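Local coordinates for coat protein (Turnip yellow mosaic virus, PDB 2FZ2) that self-assembles in 180 copies into the T=3 icosahedral capsid that encloses the single-stranded RNA genome of the virus, at residues E6-D11 and G112-C117; R67-E72 and P139-S144; P97-V102 and Y147-K152. One frame throughout, in Å; residues are numbered along the deposited sequence.

Contact 1: residues E6-D11 and G112-C117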
ATOM      1  N   GLU D   6    -122.600   3.731  -8.207  1.00 29.92           N
ATOM      2  CA  GLU D   6    -122.333   5.143  -7.942  1.00 31.30           C
ATOM      3  C   GLU D   6    -122.163   5.242  -6.432  1.00 25.04           C
ATOM      4  O   GLU D   6    -122.888   4.576  -5.687  1.00 29.55           O
ATOM      5  CB  GLU D   6    -123.520   6.009  -8.397  1.00 38.85           C
ATOM      6  CG  GLU D   6    -123.335   7.512  -8.220  1.00 49.06           C
ATOM      7  CD  GLU D   6    -123.293   8.255  -9.550  1.00 65.07           C
ATOM      8  OE1 GLU D   6    -122.906   7.636 -10.575  1.00 73.99           O
ATOM      9  OE2 GLU D   6    -123.641   9.459  -9.574  1.00 71.33           O
ATOM     10  N   LEU D   7    -121.216   6.042  -5.958  1.00 17.38           N
ATOM     11  CA  LEU D   7    -121.071   6.127  -4.521  1.00 16.10           C
ATOM     12  C   LEU D   7    -120.860   7.527  -3.964  1.00 16.09           C
ATOM     13  O   LEU D   7    -120.069   8.306  -4.495  1.00 19.57           O
ATOM     14  CB  LEU D   7    -119.976   5.171  -4.055  1.00 17.81           C
ATOM     15  CG  LEU D   7    -118.509   5.489  -4.292  1.00 14.14           C
ATOM     16  CD1 LEU D   7    -117.742   5.465  -2.951  1.00 27.42           C
ATOM     17  CD2 LEU D   7    -117.957   4.453  -5.231  1.00 16.81           C
ATOM     18  N   ALA D   8    -121.602   7.827  -2.894  1.00 16.29           N
ATOM     19  CA  ALA D   8    -121.578   9.126  -2.226  1.00 20.57           C
ATOM     20  C   ALA D   8    -121.111   8.996  -0.798  1.00 23.41           C
ATOM     21  O   ALA D   8    -121.913   8.798   0.114  1.00 25.46           O
ATOM     22  CB  ALA D   8    -122.954   9.736  -2.240  1.00 26.12           C
ATOM     23  N   PRO D   9    -119.808   9.157  -0.579  1.00 25.26           N
ATOM     24  CA  PRO D   9    -119.220   9.049   0.750  1.00 29.00           C
ATOM     25  C   PRO D   9    -119.584  10.265   1.570  1.00 29.05           C
ATOM     26  O   PRO D   9    -119.668  11.383   1.040  1.00 29.72           O
ATOM     27  CB  PRO D   9    -117.735   8.951   0.464  1.00 33.79           C
ATOM     28  CG  PRO D   9    -117.574   9.757  -0.781  1.00 26.82           C
ATOM     29  CD  PRO D   9    -118.807   9.520  -1.591  1.00 23.35           C
ATOM     30  N   GLN D  10    -119.782  10.018   2.865  1.00 29.42           N
ATOM     31  CA  GLN D  10    -120.188  11.020   3.855  1.00 29.88           C
ATOM     32  C   GLN D  10    -119.093  11.961   4.305  1.00 30.57           C
ATOM     33  O   GLN D  10    -117.989  11.500   4.587  1.00 31.06           O
ATOM     34  CB  GLN D  10    -120.721  10.294   5.080  1.00 27.96           C
ATOM     35  CG  GLN D  10    -121.588  11.110   6.000  1.00 26.41           C
ATOM     36  CD  GLN D  10    -122.452  10.225   6.885  1.00 22.39           C
ATOM     37  OE1 GLN D  10    -122.102   9.938   8.039  1.00  7.09           O
ATOM     38  NE2 GLN D  10    -123.589   9.782   6.342  1.00 28.54           N
ATOM     39  N   ASP D  11    -119.395  13.266   4.383  1.00 36.32           N
ATOM     40  CA  ASP D  11    -118.405  14.253   4.846  1.00 35.99           C
ATOM     41  C   ASP D  11    -117.971  13.700   6.208  1.00 32.73           C
ATOM     42  O   ASP D  11    -118.775  13.084   6.910  1.00 28.75           O
ATOM     43  CB  ASP D  11    -119.023  15.654   5.029  1.00 38.35           C
ATOM     44  CG  ASP D  11    -119.973  16.050   3.902  1.00 50.61           C
ATOM     45  OD1 ASP D  11    -119.536  16.056   2.721  1.00 55.97           O
ATOM     46  OD2 ASP D  11    -121.155  16.372   4.207  1.00 52.42           O
ATOM     47  N   GLY D 112    -122.722  15.011   8.669  1.00 10.68           N
ATOM     48  CA  GLY D 112    -122.547  14.195   7.473  1.00 18.93           C
ATOM     49  C   GLY D 112    -123.767  14.005   6.554  1.00 19.93           C
ATOM     50  O   GLY D 112    -123.628  13.694   5.352  1.00 15.24           O
ATOM     51  N   GLY D 113    -124.952  14.186   7.148  1.00 19.03           N
ATOM     52  CA  GLY D 113    -126.236  14.031   6.476  1.00 14.63           C
ATOM     53  C   GLY D 113    -126.279  14.241   4.982  1.00 17.38           C
ATOM     54  O   GLY D 113    -125.756  15.236   4.480  1.00 20.21           O
ATOM     55  N   GLN D 114    -126.930  13.316   4.276  1.00 13.24           N
ATOM     56  CA  GLN D 114    -127.024  13.385   2.820  1.00 14.30           C
ATOM     57  C   GLN D 114    -128.435  13.182   2.275  1.00 11.54           C
ATOM     58  O   GLN D 114    -129.265  12.543   2.923  1.00 11.96           O
ATOM     59  CB  GLN D 114    -126.089  12.345   2.204  1.00 21.50           C
ATOM     60  CG  GLN D 114    -125.016  12.911   1.284  1.00 32.33           C
ATOM     61  CD  GLN D 114    -123.783  12.035   1.283  1.00 36.22           C
ATOM     62  OE1 GLN D 114    -123.631  11.171   2.158  1.00 32.60           O
ATOM     63  NE2 GLN D 114    -122.896  12.244   0.303  1.00 39.33           N
ATOM     64  N   ILE D 115    -128.690  13.704   1.070  1.00  8.58           N
ATOM     65  CA  ILE D 115    -130.011  13.599   0.440  1.00 11.81           C
ATOM     66  C   ILE D 115    -129.957  13.347  -1.061  1.00 16.37           C
ATOM     67  O   ILE D 115    -129.349  14.134  -1.812  1.00 23.22           O
ATOM     68  CB  ILE D 115    -130.826  14.891   0.659  1.00  9.87           C
ATOM     69  CG1 ILE D 115    -131.471  14.865   2.022  1.00  5.20           C
ATOM     70  CG2 ILE D 115    -131.944  15.007  -0.351  1.00 13.46           C
ATOM     71  CD1 ILE D 115    -132.343  13.673   2.195  1.00 26.48           C
ATOM     72  N   PHE D 116    -130.625  12.286  -1.509  1.00 11.57           N
ATOM     73  CA  PHE D 116    -130.611  11.981  -2.928  1.00 15.89           C
ATOM     74  C   PHE D 116    -131.939  11.806  -3.594  1.00 15.91           C
ATOM     75  O   PHE D 116    -132.904  11.339  -2.990  1.00  8.39           O
ATOM     76  CB  PHE D 116    -129.835  10.705  -3.216  1.00 16.63           C
ATOM     77  CG  PHE D 116    -128.717  10.458  -2.283  1.00 12.43           C
ATOM     78  CD1 PHE D 116    -128.938   9.830  -1.077  1.00 18.48           C
ATOM     79  CD2 PHE D 116    -127.429  10.864  -2.608  1.00 12.96           C
ATOM     80  CE1 PHE D 116    -127.885   9.606  -0.199  1.00 18.75           C
ATOM     81  CE2 PHE D 116    -126.366  10.647  -1.734  1.00  7.64           C
ATOM     82  CZ  PHE D 116    -126.593  10.020  -0.532  1.00 17.05           C
ATOM     83  N   CYS D 117    -131.970  12.177  -4.867  1.00 18.25           N
ATOM     84  CA  CYS D 117    -133.163  11.975  -5.650  1.00 18.48           C
ATOM     85  C   CYS D 117    -132.901  10.679  -6.385  1.00 19.13           C
ATOM     86  O   CYS D 117    -131.855  10.500  -7.018  1.00 24.78           O
ATOM     87  CB  CYS D 117    -133.376  13.072  -6.662  1.00 14.68           C
ATOM     88  SG  CYS D 117    -134.882  12.746  -7.568  1.00 25.25           S
TER
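The N-terminal arm of the capsid protein passes here over the four-stranded antiparallel sheet, where Ala-8 to Asp-11 meet Gln-114 and Phe-116 of edge strand 114-118 and Gly-112, two residues ahead of that strand. Gln-114 and Phe-116 both rise from the strand toward the arm. The CB of Ala-8 sits obliquely to the Phe-116 ring, 3.6 Å from CE2, and as near to NE2 of Gln-114. The Gln-114 chain, extended beyond CG, offers this NE2 to the carbonyl O of Pro-9 in a weak hydrogen bond of 3.4 Å, bent to 147° at the hydrogen. CG of Gln-10 lies 3.4 Å from the carbonyl O of Gly-112, brought there by standing opposite the backbone N (chi1 -161°). Asp-11 approaches the same glycine and also packs against a sugar of the bound RNA. Upstream, Glu-6 and Leu-7 pair in parallel with a strand of a neighbouring subunit, so the mixed sheet that holds strand 2-7 runs on into that subunit. With one weak polar bond, the two segments are joined mainly by van der Waals packing, and the arm probably owes much of its course to other partners.

Contact 2: residues R67-E72 and P139-S144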
ATOM      1  N   ARG D  67    -117.447 -14.410  21.681  1.00 23.25           N
ATOM      2  CA  ARG D  67    -117.510 -13.401  22.716  1.00 22.96           C
ATOM      3  C   ARG D  67    -117.198 -12.007  22.193  1.00 22.58           C
ATOM      4  O   ARG D  67    -117.734 -11.024  22.719  1.00 24.21           O
ATOM      5  CB  ARG D  67    -116.573 -13.767  23.873  1.00 27.90           C
ATOM      6  CG  ARG D  67    -116.666 -15.223  24.317  1.00 23.30           C
ATOM      7  CD  ARG D  67    -116.769 -15.337  25.829  1.00 25.70           C
ATOM      8  NE  ARG D  67    -115.477 -15.570  26.485  1.00 29.04           N
ATOM      9  CZ  ARG D  67    -114.904 -14.712  27.328  1.00 29.23           C
ATOM     10  NH1 ARG D  67    -115.520 -13.568  27.606  1.00 28.53           N
ATOM     11  NH2 ARG D  67    -113.727 -14.991  27.897  1.00 25.21           N
ATOM     12  N   HIS D  68    -116.340 -11.917  21.174  1.00 15.98           N
ATOM     13  CA  HIS D  68    -116.002 -10.620  20.594  1.00 21.43           C
ATOM     14  C   HIS D  68    -116.129 -10.633  19.099  1.00 22.23           C
ATOM     15  O   HIS D  68    -115.885 -11.658  18.458  1.00 21.74           O
ATOM     16  CB  HIS D  68    -114.581 -10.192  20.922  1.00 20.02           C
ATOM     17  CG  HIS D  68    -114.186 -10.462  22.330  1.00 21.65           C
ATOM     18  ND1 HIS D  68    -114.283  -9.511  23.321  1.00 25.74           N
ATOM     19  CD2 HIS D  68    -113.703 -11.578  22.920  1.00 19.31           C
ATOM     20  CE1 HIS D  68    -113.877 -10.031  24.464  1.00 26.73           C
ATOM     21  NE2 HIS D  68    -113.519 -11.284  24.247  1.00 28.29           N
ATOM     22  N   ALA D  69    -116.485  -9.469  18.557  1.00 26.35           N
ATOM     23  CA  ALA D  69    -116.661  -9.282  17.127  1.00 21.60           C
ATOM     24  C   ALA D  69    -116.782  -7.805  16.777  1.00 24.31           C
ATOM     25  O   ALA D  69    -117.722  -7.137  17.209  1.00 17.86           O
ATOM     26  CB  ALA D  69    -117.894 -10.005  16.668  1.00 13.39           C
ATOM     27  N   SER D  70    -115.818  -7.322  15.993  1.00 27.17           N
ATOM     28  CA  SER D  70    -115.755  -5.942  15.519  1.00 24.72           C
ATOM     29  C   SER D  70    -116.224  -5.934  14.074  1.00 23.53           C
ATOM     30  O   SER D  70    -116.390  -6.983  13.477  1.00 25.73           O
ATOM     31  CB  SER D  70    -114.312  -5.429  15.562  1.00 34.46           C
ATOM     32  OG  SER D  70    -114.035  -4.682  16.738  1.00 49.94           O
ATOM     33  N   LEU D  71    -116.411  -4.747  13.508  1.00 23.91           N
ATOM     34  CA  LEU D  71    -116.854  -4.586  12.120  1.00 18.70           C
ATOM     35  C   LEU D  71    -115.700  -4.194  11.212  1.00 22.96           C
ATOM     36  O   LEU D  71    -115.169  -3.090  11.343  1.00 29.07           O
ATOM     37  CB  LEU D  71    -117.895  -3.492  12.049  1.00 15.39           C
ATOM     38  CG  LEU D  71    -119.295  -4.033  12.201  1.00 11.71           C
ATOM     39  CD1 LEU D  71    -120.313  -2.910  12.325  1.00 11.03           C
ATOM     40  CD2 LEU D  71    -119.564  -4.879  10.989  1.00 18.78           C
ATOM     41  N   GLU D  72    -115.315  -5.066  10.283  1.00 20.89           N
ATOM     42  CA  GLU D  72    -114.194  -4.744   9.397  1.00 29.04           C
ATOM     43  C   GLU D  72    -114.542  -3.699   8.331  1.00 27.76           C
ATOM     44  O   GLU D  72    -113.718  -2.835   8.001  1.00 30.89           O
ATOM     45  CB  GLU D  72    -113.650  -6.016   8.728  1.00 39.46           C
ATOM     46  CG  GLU D  72    -112.115  -6.132   8.724  1.00 56.11           C
ATOM     47  CD  GLU D  72    -111.525  -6.481  10.100  1.00 67.12           C
ATOM     48  OE1 GLU D  72    -112.147  -6.146  11.139  1.00 68.66           O
ATOM     49  OE2 GLU D  72    -110.430  -7.094  10.139  1.00 74.69           O
ATOM     50  N   PRO D 139    -116.418   0.443  16.173  1.00 13.36           N
ATOM     51  CA  PRO D 139    -116.414  -0.830  15.433  1.00  8.95           C
ATOM     52  C   PRO D 139    -116.885  -2.078  16.166  1.00 10.59           C
ATOM     53  O   PRO D 139    -117.468  -2.973  15.554  1.00 16.66           O
ATOM     54  CB  PRO D 139    -114.971  -0.982  14.955  1.00  7.37           C
ATOM     55  CG  PRO D 139    -114.174  -0.002  15.775  1.00 19.45           C
ATOM     56  CD  PRO D 139    -115.100   1.103  16.162  1.00 11.42           C
ATOM     57  N   ARG D 140    -116.640  -2.146  17.470  1.00 12.75           N
ATOM     58  CA  ARG D 140    -117.013  -3.321  18.247  1.00 12.54           C
ATOM     59  C   ARG D 140    -118.533  -3.477  18.414  1.00  9.80           C
ATOM     60  O   ARG D 140    -119.224  -2.549  18.823  1.00 13.89           O
ATOM     61  CB  ARG D 140    -116.261  -3.287  19.593  1.00 12.15           C
ATOM     62  CG  ARG D 140    -114.715  -3.176  19.409  1.00 26.31           C
ATOM     63  CD  ARG D 140    -113.885  -3.477  20.665  1.00 35.10           C
ATOM     64  NE  ARG D 140    -113.158  -4.743  20.579  1.00 53.20           N
ATOM     65  CZ  ARG D 140    -111.876  -4.901  20.906  1.00 61.83           C
ATOM     66  NH1 ARG D 140    -111.187  -3.850  21.340  1.00 53.87           N
ATOM     67  NH2 ARG D 140    -111.294  -6.110  20.822  1.00 66.89           N
ATOM     68  N   VAL D 141    -119.046  -4.658  18.070  1.00 16.59           N
ATOM     69  CA  VAL D 141    -120.481  -4.950  18.154  1.00 15.49           C
ATOM     70  C   VAL D 141    -120.843  -6.093  19.118  1.00 20.26           C
ATOM     71  O   VAL D 141    -122.023  -6.428  19.305  1.00 18.79           O
ATOM     72  CB  VAL D 141    -121.033  -5.279  16.780  1.00 10.23           C
ATOM     73  CG1 VAL D 141    -120.598  -4.223  15.799  1.00 14.90           C
ATOM     74  CG2 VAL D 141    -120.519  -6.624  16.342  1.00 20.42           C
ATOM     75  N   LYS D 142    -119.820  -6.716  19.690  1.00 18.02           N
ATOM     76  CA  LYS D 142    -120.004  -7.755  20.694  1.00 15.81           C
ATOM     77  C   LYS D 142    -118.689  -7.754  21.436  1.00 16.39           C
ATOM     78  O   LYS D 142    -117.621  -7.900  20.825  1.00  6.38           O
ATOM     79  CB  LYS D 142    -120.269  -9.140  20.079  1.00 11.19           C
ATOM     80  CG  LYS D 142    -120.679 -10.232  21.116  1.00  5.20           C
ATOM     81  CD  LYS D 142    -121.823 -11.146  20.611  1.00 15.69           C
ATOM     82  CE  LYS D 142    -121.939 -12.492  21.380  1.00 20.68           C
ATOM     83  NZ  LYS D 142    -123.064 -13.380  20.894  1.00 24.36           N
ATOM     84  N   ASP D 143    -118.761  -7.524  22.743  1.00 16.55           N
ATOM     85  CA  ASP D 143    -117.551  -7.523  23.547  1.00 20.15           C
ATOM     86  C   ASP D 143    -117.847  -7.891  24.974  1.00 20.97           C
ATOM     87  O   ASP D 143    -118.985  -8.245  25.298  1.00 26.03           O
ATOM     88  CB  ASP D 143    -116.865  -6.164  23.517  1.00 16.24           C
ATOM     89  CG  ASP D 143    -115.368  -6.288  23.503  1.00 17.82           C
ATOM     90  OD1 ASP D 143    -114.678  -5.465  24.134  1.00 12.57           O
ATOM     91  OD2 ASP D 143    -114.877  -7.226  22.848  1.00 27.95           O
ATOM     92  N   SER D 144    -116.809  -7.808  25.808  1.00 12.25           N
ATOM     93  CA  SER D 144    -116.905  -8.108  27.233  1.00 16.90           C
ATOM     94  C   SER D 144    -117.834  -7.099  27.916  1.00 18.86           C
ATOM     95  O   SER D 144    -118.176  -7.241  29.097  1.00 20.01           O
ATOM     96  CB  SER D 144    -115.520  -8.029  27.873  1.00 16.47           C
ATOM     97  OG  SER D 144    -114.859  -9.277  27.857  1.00 15.81           O
TER
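The carbonyl O of Ala-69 is gripped by two consecutive backbone amides: Val-141 N gives a sound hydrogen bond at 2.9 Å, lying in the carbonyl plane, while Lys-142 N adds a weak one at 3.3 Å. Two residues thus face one, a classic beta bulge between 67-72 and 139-144. Ala-69 N answers with a 3.0 Å bond to Lys-142 O, and Leu-71 N bonds weakly to Pro-139 O. Beyond the bulge His-68 ND1 and Asp-143 OD2 form a His-carboxylate hydrogen bond, modelled implausibly short at 2.4 Å, so its exact length is doubtful. The oxygen meets the ring at its edge, the carboxylate plane turned 68° from the imidazole; CG of His-68, opposite the carbonyl carbon (chi1 -42°), directs the ring there. Tyr-147 OH of the same chain and Thr-18 OG1 of a neighbouring subunit hydrogen-bond Asp-143 OD1, and Val-16 O of that subunit accepts from His-68 NE2. Leu-71 CD1 packs 3.7 Å from Val-141 CG1, the side chains crossing at about a right angle. Arg-67 and Ser-144 bond Asp-149 of the same neighbouring subunit. Bonds at both ring nitrogens and both carboxylate oxygens would limit rotation and couple this pairing to the interface. The carboxylate would favour a protonated imidazole, nearby Arg-140 would oppose it, and the charge stays unsettled.

Contact 3: residues P97-V102 and Y147-K152. Unlike the reference sequence in segment 97-102: Gln-99 (reference Asn).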
ATOM      1  N   PRO D  97    -123.154   7.617  15.481  1.00  5.97           N
ATOM      2  CA  PRO D  97    -122.972   6.703  16.613  1.00 14.18           C
ATOM      3  C   PRO D  97    -124.233   6.509  17.433  1.00 13.90           C
ATOM      4  O   PRO D  97    -124.959   7.456  17.698  1.00 18.66           O
ATOM      5  CB  PRO D  97    -121.852   7.339  17.431  1.00 10.50           C
ATOM      6  CG  PRO D  97    -121.833   8.774  17.022  1.00 18.11           C
ATOM      7  CD  PRO D  97    -122.401   8.871  15.640  1.00 16.03           C
ATOM      8  N   ALA D  98    -124.481   5.268  17.822  1.00 16.31           N
ATOM      9  CA  ALA D  98    -125.649   4.909  18.605  1.00 21.53           C
ATOM     10  C   ALA D  98    -126.095   5.989  19.591  1.00 27.48           C
ATOM     11  O   ALA D  98    -127.301   6.254  19.752  1.00 30.31           O
ATOM     12  CB  ALA D  98    -125.363   3.625  19.359  1.00 32.45           C
ATOM     13  N   GLN D  99    -125.107   6.596  20.247  1.00 26.32           N
ATOM     14  CA  GLN D  99    -125.339   7.622  21.253  1.00 21.99           C
ATOM     15  C   GLN D  99    -125.853   8.954  20.749  1.00 22.52           C
ATOM     16  O   GLN D  99    -126.247   9.801  21.545  1.00 28.60           O
ATOM     17  CB  GLN D  99    -124.071   7.864  22.017  1.00 10.68           C
ATOM     18  CG  GLN D  99    -122.865   7.820  21.157  1.00 15.10           C
ATOM     19  CD  GLN D  99    -121.604   7.894  21.989  1.00 43.71           C
ATOM     20  OE1 GLN D  99    -120.481   7.892  21.463  1.00 58.25           O
ATOM     21  NE2 GLN D  99    -121.778   7.962  23.311  1.00 51.78           N
ATOM     22  N   SER D 100    -125.821   9.166  19.440  1.00 23.17           N
ATOM     23  CA  SER D 100    -126.333  10.414  18.903  1.00 17.74           C
ATOM     24  C   SER D 100    -127.846  10.323  18.868  1.00 19.45           C
ATOM     25  O   SER D 100    -128.422   9.426  18.252  1.00 24.18           O
ATOM     26  CB  SER D 100    -125.806  10.675  17.514  1.00 12.66           C
ATOM     27  OG  SER D 100    -126.067  12.025  17.200  1.00 26.19           O
ATOM     28  N   PRO D 101    -128.511  11.285  19.502  1.00 17.99           N
ATOM     29  CA  PRO D 101    -129.969  11.350  19.593  1.00 21.31           C
ATOM     30  C   PRO D 101    -130.664  11.893  18.370  1.00 24.11           C
ATOM     31  O   PRO D 101    -131.842  12.257  18.448  1.00 27.98           O
ATOM     32  CB  PRO D 101    -130.191  12.260  20.775  1.00 23.56           C
ATOM     33  CG  PRO D 101    -129.061  13.259  20.621  1.00 25.20           C
ATOM     34  CD  PRO D 101    -127.880  12.456  20.135  1.00 16.56           C
ATOM     35  N   VAL D 102    -129.964  11.973  17.246  1.00 17.93           N
ATOM     36  CA  VAL D 102    -130.622  12.506  16.068  1.00 14.35           C
ATOM     37  C   VAL D 102    -131.617  11.555  15.483  1.00 14.79           C
ATOM     38  O   VAL D 102    -131.489  10.327  15.586  1.00 24.13           O
ATOM     39  CB  VAL D 102    -129.665  12.878  14.971  1.00  9.17           C
ATOM     40  CG1 VAL D 102    -129.861  14.337  14.632  1.00 12.47           C
ATOM     41  CG2 VAL D 102    -128.257  12.608  15.399  1.00  6.19           C
ATOM     42  N   TYR D 147    -121.050  -1.269  24.211  1.00 26.80           N
ATOM     43  CA  TYR D 147    -120.626   0.100  23.950  1.00 19.78           C
ATOM     44  C   TYR D 147    -121.841   0.878  23.493  1.00 18.93           C
ATOM     45  O   TYR D 147    -122.861   0.278  23.132  1.00 25.95           O
ATOM     46  CB  TYR D 147    -119.575   0.125  22.857  1.00 18.78           C
ATOM     47  CG  TYR D 147    -118.321  -0.631  23.195  1.00 23.25           C
ATOM     48  CD1 TYR D 147    -118.190  -1.979  22.877  1.00 25.05           C
ATOM     49  CD2 TYR D 147    -117.239   0.012  23.799  1.00 29.22           C
ATOM     50  CE1 TYR D 147    -116.996  -2.675  23.146  1.00 29.00           C
ATOM     51  CE2 TYR D 147    -116.044  -0.670  24.072  1.00 30.27           C
ATOM     52  CZ  TYR D 147    -115.929  -2.010  23.741  1.00 29.27           C
ATOM     53  OH  TYR D 147    -114.737  -2.665  23.966  1.00 33.38           O
ATOM     54  N   LEU D 148    -121.747   2.203  23.490  1.00 17.83           N
ATOM     55  CA  LEU D 148    -122.897   3.001  23.079  1.00 21.13           C
ATOM     56  C   LEU D 148    -122.663   3.891  21.871  1.00 17.63           C
ATOM     57  O   LEU D 148    -123.490   4.761  21.573  1.00 25.47           O
ATOM     58  CB  LEU D 148    -123.406   3.836  24.256  1.00 14.89           C
ATOM     59  CG  LEU D 148    -122.582   3.617  25.526  1.00  9.96           C
ATOM     60  CD1 LEU D 148    -121.481   4.636  25.574  1.00 12.18           C
ATOM     61  CD2 LEU D 148    -123.443   3.742  26.756  1.00  5.20           C
ATOM     62  N   ASP D 149    -121.542   3.684  21.185  1.00 13.74           N
ATOM     63  CA  ASP D 149    -121.244   4.457  19.989  1.00 13.84           C
ATOM     64  C   ASP D 149    -121.075   3.576  18.774  1.00 15.87           C
ATOM     65  O   ASP D 149    -120.404   3.970  17.821  1.00 23.36           O
ATOM     66  CB  ASP D 149    -119.983   5.328  20.133  1.00 17.19           C
ATOM     67  CG  ASP D 149    -118.989   4.792  21.140  1.00 20.65           C
ATOM     68  OD1 ASP D 149    -117.940   5.452  21.327  1.00 18.25           O
ATOM     69  OD2 ASP D 149    -119.246   3.730  21.745  1.00 26.63           O
ATOM     70  N   SER D 150    -121.656   2.378  18.809  1.00 18.38           N
ATOM     71  CA  SER D 150    -121.584   1.470  17.662  1.00 17.46           C
ATOM     72  C   SER D 150    -122.353   2.177  16.550  1.00 16.91           C
ATOM     73  O   SER D 150    -123.117   3.116  16.804  1.00 22.37           O
ATOM     74  CB  SER D 150    -122.265   0.139  17.976  1.00 19.70           C
ATOM     75  OG  SER D 150    -122.981   0.251  19.195  1.00 29.73           O
ATOM     76  N   PRO D 151    -122.172   1.740  15.307  1.00  9.60           N
ATOM     77  CA  PRO D 151    -122.864   2.365  14.180  1.00  9.05           C
ATOM     78  C   PRO D 151    -124.369   2.255  14.238  1.00 12.56           C
ATOM     79  O   PRO D 151    -124.920   1.206  14.617  1.00 14.73           O
ATOM     80  CB  PRO D 151    -122.286   1.655  12.971  1.00 13.01           C
ATOM     81  CG  PRO D 151    -121.001   1.051  13.475  1.00 13.20           C
ATOM     82  CD  PRO D 151    -121.290   0.657  14.873  1.00 11.04           C
ATOM     83  N   LYS D 152    -125.008   3.358  13.855  1.00  8.87           N
ATOM     84  CA  LYS D 152    -126.462   3.514  13.815  1.00 10.40           C
ATOM     85  C   LYS D 152    -126.749   4.107  12.444  1.00  9.21           C
ATOM     86  O   LYS D 152    -126.070   5.032  12.011  1.00 13.00           O
ATOM     87  CB  LYS D 152    -126.915   4.496  14.907  1.00 15.19           C
ATOM     88  CG  LYS D 152    -128.428   4.713  15.078  1.00 17.20           C
ATOM     89  CD  LYS D 152    -128.695   5.977  15.933  1.00 26.82           C
ATOM     90  CE  LYS D 152    -129.850   5.811  16.936  1.00 38.85           C
ATOM     91  NZ  LYS D 152    -130.515   7.120  17.310  1.00 45.16           N
TER
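Ala-98 and Gln-99 fit closely against the backbone of Leu-148 to Ser-150, whereas Lys-152 reaches more loosely along the other part of the loop. At the tight end, Ala-98 N donates to Ser-150 O at 2.7 Å in a nearly linear bond (162°), approaching close to the C=O axis. The Leu-148 carbonyl O lies against the type I turn from Pro-97 to Ser-100: Gln-99 N is 2.8 Å away, and CB of Ala-98 and both CB and CG of Gln-99 lie close by. Gln-99, where the reference sequence has Asn, has its CG between the backbone N and the carbonyl carbon (chi1 39°) and is extended from there. It runs beside Asp-149, both side chains pointing the same way, with the amide and carboxylate planes 61° apart. Pro-97 CB completes this part by touching Asp-149 CB at 3.9 Å. At the outer margin the Gln-99 and Leu-148 side chains cross at about a right angle, NE2 4.0 Å from CD1.

Lys-152 covers much of the contact, but at longer distances and with a single bond. Its CB packs by Ala-98, then the chain, bent at chi3, passes Ala-98 O with CE at 3.8 Å and ends with NZ hydrogen-bonded to Ser-100 O at 3.3 Å. The ammonium thus ties the end of the turn to strand 151-158, the neighbour of strand 89-97. Ser-100 OG bonds Ile-184 O of a neighbouring subunit, which Asp-149 OD1 also meets.

Pro-97 ends strand 89-97 and pairs with Pro-151 at the start of strand 151-158, an antiparallel non-hydrogen-bonded pair. The contact therefore closes one end of these two adjacent strands, while Pro-151 is backbone-bonded to Ile-53, just beyond strand 47-52 on the other flank.

Contacts 2 and 3 adjoin, with centres 15 Å apart: Arg-140 CD lies 3.5 Å from Tyr-147 OH, and Leu-71 CD1 packs near Pro-151 CG at 4.2 Å. Contact 1 stands apart from both, its centre 19 Å from that of contact 3 and 26 Å from that of contact 2, on the opposite side of the chain's centre from contact 2. It alone approaches the RNA, about 4 Å at the nearest atoms against about 15 Å for contact 2 and 14 Å for contact 3. Contacts 2 and 3 also meet a second time in the capsid, since contact 2 of one subunit abuts contact 3 of another at their interface.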